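Local coordinates for sugar ABC transporter, sugar-binding protein (PDB 2HEU) that probably binds a sugar outside the cell and delivers it to an ABC transporter for uptake, as extracellular solute-binding proteins do, at residues G142-Q154 with G274-S286. Sequence-based numbering, arbitrary orientation. Where two conformers were deposited one is given.
Sequences GLKVPETWDEFEQ and GTFMIPGKEKGQS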
loop_
_atom_site.group_PDB
_atom_site.type_symbol
_atom_site.label_atom_id
_atom_site.label_comp_id
_atom_site.label_asym_id
_atom_site.label_seq_id
_atom_site.Cartn_x
_atom_site.Cartn_y
_atom_site.Cartn_z
ATOM N N GLY A 142 5.409 -23.036 -20.080
ATOM C CA GLY A 142 5.417 -22.177 -21.225
ATOM C C GLY A 142 4.490 -20.989 -21.157
ATOM O O GLY A 142 3.986 -20.538 -22.184
ATOM N N LEU A 143 4.217 -20.492 -19.948
ATOM C CA LEU A 143 3.314 -19.405 -19.710
ATOM C C LEU A 143 4.008 -18.096 -19.550
ATOM O O LEU A 143 5.157 -18.087 -19.104
ATOM C CB LEU A 143 2.529 -19.649 -18.440
ATOM C CG LEU A 143 1.778 -20.935 -18.460
ATOM C CD1 LEU A 143 1.210 -21.235 -17.040
ATOM C CD2 LEU A 143 0.670 -21.017 -19.491
ATOM N N LYS A 144 3.270 -17.007 -19.794
ATOM C CA LYS A 144 3.822 -15.709 -19.755
ATOM C C LYS A 144 2.927 -14.840 -18.878
ATOM O O LYS A 144 1.698 -15.018 -18.773
ATOM C CB LYS A 144 3.841 -15.096 -21.170
ATOM C CG LYS A 144 4.552 -15.842 -22.186
ATOM C CD LYS A 144 6.003 -16.001 -21.879
ATOM C CE LYS A 144 6.752 -16.565 -23.127
ATOM N NZ LYS A 144 6.284 -17.974 -23.379
ATOM N N VAL A 145 3.558 -13.878 -18.251
ATOM C CA VAL A 145 2.829 -12.811 -17.554
ATOM C C VAL A 145 1.818 -12.173 -18.506
ATOM O O VAL A 145 2.183 -11.812 -19.661
ATOM C CB VAL A 145 3.880 -11.675 -17.079
ATOM C CG1 VAL A 145 3.174 -10.394 -16.718
ATOM C CG2 VAL A 145 4.694 -12.274 -15.859
ATOM N N PRO A 146 0.585 -11.960 -18.081
ATOM C CA PRO A 146 -0.464 -11.386 -18.998
ATOM C C PRO A 146 -0.377 -9.889 -19.051
ATOM O O PRO A 146 -0.110 -9.253 -18.069
ATOM C CB PRO A 146 -1.742 -11.861 -18.343
ATOM C CG PRO A 146 -1.407 -11.821 -16.877
ATOM C CD PRO A 146 0.033 -12.258 -16.730
ATOM N N GLU A 147 -0.664 -9.326 -20.209
ATOM C CA GLU A 147 -0.591 -7.811 -20.425
ATOM C C GLU A 147 -1.810 -7.203 -20.807
ATOM O O GLU A 147 -1.853 -6.023 -21.026
ATOM C CB GLU A 147 0.235 -7.212 -21.437
ATOM C CG GLU A 147 0.566 -8.135 -22.138
ATOM C CD GLU A 147 1.963 -8.236 -21.960
ATOM O OE1 GLU A 147 2.661 -7.897 -23.006
ATOM O OE2 GLU A 147 2.402 -7.920 -20.844
ATOM N N THR A 148 -2.924 -7.935 -20.771
ATOM C CA THR A 148 -4.257 -7.409 -20.943
ATOM C C THR A 148 -5.242 -8.270 -20.068
ATOM O O THR A 148 -4.944 -9.383 -19.717
ATOM C CB THR A 148 -4.778 -7.494 -22.381
ATOM O OG1 THR A 148 -4.884 -8.835 -22.752
ATOM C CG2 THR A 148 -3.865 -6.759 -23.376
ATOM N N TRP A 149 -6.413 -7.719 -19.825
ATOM C CA TRP A 149 -7.479 -8.460 -19.177
ATOM C C TRP A 149 -7.674 -9.781 -19.917
ATOM O O TRP A 149 -7.824 -10.853 -19.267
ATOM C CB TRP A 149 -8.780 -7.739 -19.152
ATOM C CG TRP A 149 -8.839 -6.434 -18.393
ATOM C CD1 TRP A 149 -8.043 -5.997 -17.353
ATOM C CD2 TRP A 149 -9.768 -5.387 -18.630
ATOM N NE1 TRP A 149 -8.457 -4.775 -16.918
ATOM C CE2 TRP A 149 -9.547 -4.386 -17.663
ATOM C CE3 TRP A 149 -10.868 -5.216 -19.509
ATOM C CZ2 TRP A 149 -10.290 -3.224 -17.598
ATOM C CZ3 TRP A 149 -11.640 -4.041 -19.446
ATOM C CH2 TRP A 149 -11.352 -3.098 -18.496
ATOM N N ASP A 150 -7.760 -9.735 -21.249
ATOM C CA ASP A 150 -8.081 -10.966 -21.981
ATOM C C ASP A 150 -6.937 -11.953 -21.835
ATOM O O ASP A 150 -7.202 -13.171 -21.752
ATOM C CB ASP A 150 -8.327 -10.588 -23.454
ATOM C CG ASP A 150 -9.673 -9.974 -23.706
ATOM O OD1 ASP A 150 -10.449 -9.736 -22.813
ATOM O OD2 ASP A 150 -9.883 -9.705 -24.916
ATOM N N GLU A 151 -5.704 -11.512 -21.851
ATOM C CA GLU A 151 -4.596 -12.460 -21.647
ATOM C C GLU A 151 -4.636 -13.026 -20.252
ATOM O O GLU A 151 -4.262 -14.191 -20.032
ATOM C CB GLU A 151 -3.254 -11.840 -21.858
ATOM C CG GLU A 151 -2.901 -11.523 -23.304
ATOM C CD GLU A 151 -1.509 -11.106 -23.515
ATOM O OE1 GLU A 151 -0.765 -10.853 -22.619
ATOM O OE2 GLU A 151 -1.036 -11.041 -24.701
ATOM N N PHE A 152 -5.093 -12.290 -19.258
ATOM C CA PHE A 152 -5.150 -12.816 -17.860
ATOM C C PHE A 152 -6.209 -13.928 -17.767
ATOM O O PHE A 152 -5.962 -14.968 -17.186
ATOM C CB PHE A 152 -5.401 -11.626 -16.952
ATOM C CG PHE A 152 -5.122 -11.897 -15.452
ATOM C CD1 PHE A 152 -4.566 -13.036 -14.941
ATOM C CD2 PHE A 152 -5.462 -10.856 -14.591
ATOM C CE1 PHE A 152 -4.315 -13.135 -13.568
ATOM C CE2 PHE A 152 -5.210 -10.968 -13.237
ATOM C CZ PHE A 152 -4.628 -12.114 -12.731
ATOM N N GLU A 153 -7.376 -13.693 -18.390
ATOM C CA GLU A 153 -8.400 -14.705 -18.448
ATOM C C GLU A 153 -7.801 -15.980 -19.091
ATOM O O GLU A 153 -7.980 -17.087 -18.573
ATOM C CB GLU A 153 -9.581 -14.233 -19.363
ATOM C CG GLU A 153 -10.382 -13.151 -18.824
ATOM C CD GLU A 153 -11.386 -12.563 -19.818
ATOM O OE1 GLU A 153 -11.232 -12.831 -21.045
ATOM O OE2 GLU A 153 -12.302 -11.842 -19.385
ATOM N N GLN A 154 -7.085 -15.818 -20.209
ATOM C CA GLN A 154 -6.585 -16.997 -20.911
ATOM C C GLN A 154 -5.539 -17.719 -20.108
ATOM O O GLN A 154 -5.462 -18.937 -20.135
ATOM C CB GLN A 154 -6.068 -16.620 -22.297
ATOM C CG GLN A 154 -5.767 -17.828 -23.142
ATOM C CD GLN A 154 -7.039 -18.641 -23.411
ATOM O OE1 GLN A 154 -7.095 -19.873 -23.040
ATOM N NE2 GLN A 154 -8.072 -18.021 -23.935
ATOM N N GLY A 274 8.101 -14.133 -8.717
ATOM C CA GLY A 274 7.943 -12.903 -9.427
ATOM C C GLY A 274 6.651 -12.233 -9.048
ATOM O O GLY A 274 5.796 -12.793 -8.328
ATOM N N THR A 275 6.479 -11.009 -9.547
ATOM C CA THR A 275 5.190 -10.302 -9.425
ATOM C C THR A 275 4.855 -9.664 -10.786
ATOM O O THR A 275 5.767 -9.336 -11.589
ATOM C CB THR A 275 5.243 -9.232 -8.315
ATOM O OG1 THR A 275 6.390 -8.388 -8.505
ATOM C CG2 THR A 275 5.237 -9.839 -6.933
ATOM N N PHE A 276 3.591 -9.464 -11.014
ATOM C CA PHE A 276 3.174 -8.688 -12.154
ATOM C C PHE A 276 2.058 -7.749 -11.732
ATOM O O PHE A 276 1.304 -7.954 -10.775
ATOM C CB PHE A 276 2.822 -9.525 -13.389
ATOM C CG PHE A 276 1.658 -10.477 -13.260
ATOM C CD1 PHE A 276 0.341 -10.056 -13.495
ATOM C CD2 PHE A 276 1.847 -11.854 -13.011
ATOM C CE1 PHE A 276 -0.714 -10.972 -13.498
ATOM C CE2 PHE A 276 0.821 -12.749 -13.005
ATOM C CZ PHE A 276 -0.465 -12.284 -13.267
ATOM N N MET A 277 1.933 -6.669 -12.473
ATOM C CA MET A 277 0.847 -5.701 -12.283
ATOM C C MET A 277 -0.424 -6.269 -12.931
ATOM O O MET A 277 -0.394 -6.847 -14.019
ATOM C CB MET A 277 1.204 -4.369 -12.956
ATOM C CG MET A 277 2.402 -3.716 -12.265
ATOM S SD MET A 277 3.124 -2.377 -13.205
ATOM C CE MET A 277 1.885 -1.293 -12.810
ATOM N N ILE A 278 -1.528 -6.000 -12.274
ATOM C CA ILE A 278 -2.818 -6.347 -12.900
ATOM C C ILE A 278 -2.946 -5.506 -14.164
ATOM O O ILE A 278 -2.798 -4.305 -14.204
ATOM C CB ILE A 278 -3.947 -6.040 -11.920
ATOM C CG1 ILE A 278 -3.858 -7.028 -10.721
ATOM C CG2 ILE A 278 -5.320 -6.139 -12.604
ATOM C CD1 ILE A 278 -4.886 -6.796 -9.627
ATOM N N PRO A 279 -3.224 -6.204 -15.284
ATOM C CA PRO A 279 -3.300 -5.534 -16.591
ATOM C C PRO A 279 -4.499 -4.692 -16.705
ATOM O O PRO A 279 -5.521 -4.869 -16.036
ATOM C CB PRO A 279 -3.180 -6.658 -17.618
ATOM C CG PRO A 279 -3.869 -7.747 -16.875
ATOM C CD PRO A 279 -3.349 -7.675 -15.492
ATOM N N GLY A 280 -4.388 -3.785 -17.662
ATOM C CA GLY A 280 -5.486 -3.094 -18.170
ATOM C C GLY A 280 -6.120 -3.722 -19.371
ATOM O O GLY A 280 -5.769 -4.836 -19.757
ATOM N N LYS A 281 -7.105 -3.071 -20.033
ATOM C CA LYS A 281 -7.736 -3.681 -21.202
ATOM C C LYS A 281 -6.737 -3.789 -22.354
ATOM O O LYS A 281 -6.712 -4.795 -23.120
ATOM C CB LYS A 281 -8.940 -2.895 -21.645
ATOM C CG LYS A 281 -9.723 -3.443 -22.828
ATOM C CD LYS A 281 -10.954 -2.591 -23.020
ATOM C CE LYS A 281 -11.867 -2.967 -24.155
ATOM N NZ LYS A 281 -13.064 -1.959 -24.228
ATOM N N GLU A 282 -5.969 -2.723 -22.496
ATOM C CA GLU A 282 -5.036 -2.509 -23.554
ATOM C C GLU A 282 -3.632 -2.692 -22.885
ATOM O O GLU A 282 -3.362 -2.423 -21.772
ATOM C CB GLU A 282 -5.213 -1.137 -24.233
ATOM C CG GLU A 282 -6.564 -0.790 -24.732
ATOM C CD GLU A 282 -7.048 -1.710 -25.813
ATOM O OE1 GLU A 282 -6.298 -2.448 -26.487
ATOM O OE2 GLU A 282 -8.291 -1.743 -26.063
ATOM N N LYS A 283 -2.662 -3.043 -23.740
ATOM C CA LYS A 283 -1.263 -3.052 -23.308
ATOM C C LYS A 283 -0.737 -1.732 -22.979
ATOM O O LYS A 283 -1.121 -0.733 -23.549
ATOM C CB LYS A 283 -0.457 -3.624 -24.376
ATOM C CG LYS A 283 -0.944 -5.027 -24.679
ATOM C CD LYS A 283 -0.229 -5.543 -25.805
ATOM C CE LYS A 283 -0.851 -7.181 -25.896
ATOM N NZ LYS A 283 -0.147 -7.817 -26.988
ATOM N N GLY A 284 0.119 -1.668 -21.969
ATOM C CA GLY A 284 0.623 -0.438 -21.473
ATOM C C GLY A 284 -0.284 0.229 -20.488
ATOM O O GLY A 284 0.018 1.297 -19.996
ATOM N N GLN A 285 -1.410 -0.388 -20.103
ATOM C CA GLN A 285 -2.424 0.182 -19.232
ATOM C C GLN A 285 -2.409 -0.423 -17.818
ATOM O O GLN A 285 -3.324 -0.123 -17.028
ATOM C CB GLN A 285 -3.792 0.018 -19.872
ATOM C CG GLN A 285 -3.855 0.923 -21.161
ATOM C CD GLN A 285 -5.212 0.883 -21.774
ATOM O OE1 GLN A 285 -6.102 0.130 -21.378
ATOM N NE2 GLN A 285 -5.427 1.758 -22.741
ATOM N N SER A 286 -1.499 -1.292 -17.505
ATOM C CA SER A 286 -1.474 -1.881 -16.190
ATOM C C SER A 286 -1.202 -0.865 -15.129
ATOM O O SER A 286 -0.526 0.146 -15.342
ATOM C CB SER A 286 -0.474 -3.029 -16.133
ATOM O OG SER A 286 0.850 -2.479 -16.284
HETATM O O HOH W 1 0.406 -7.011 -16.592
HETATM O O HOH W 2 -2.148 -3.522 -19.541
HETATM O O HOH W 3 1.225 -9.546 -25.214
HETATM O O HOH W 4 -8.282 -7.122 -22.573
HETATM O O HOH W 5 -2.002 -10.017 -26.805
#
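The start of helix 149-161 rests on the loop after strand 273-276, with the CA atoms of Thr-148 and Pro-279 4.8 Å apart. Trp-149 N donates to Gly-280 O at 3.0 Å, and Thr-148 CA makes a CA-H...O contact to the same oxygen. Thr-148 is the N-cap: a chi1 of 64° tucks OG1 back over its own backbone, where it accepts from Glu-151 N. Glu-151 OE1 in turn takes the N-H of Glu-147. Backbone polar atoms are also joined through water: one molecule bridges Pro-146 O and Met-277 O, another Glu-147 O, Gly-280 N and Glu-282 O. The Trp-149 indole lies against the chain at 280-281, with Lys-281 CB over the face of its six-membered ring, 3.7 Å from the centroid. Trp-149 NE1 is hydrogen-bonded to Thr-187 OG1. Pro-146 CD sits over one face of Phe-276, 3.6 Å from the ring centroid. The edge of Phe-276 points at the face of Phe-152 in a T-shaped pair, planes at 79°. Pro-279 CD packs 3.9 Å from Phe-152 CD2. Each of two waters bridges Lys-283 NZ and Glu-151 OE2, whose own separation is beyond a salt bridge. Thus the loop joins the helix to the three-stranded antiparallel sheet, where the backbone of Phe-276 is hydrogen-bonded to that of Ile-131 in strand 129-134, while Trp-149 also packs on Val-220 of helix 212-222.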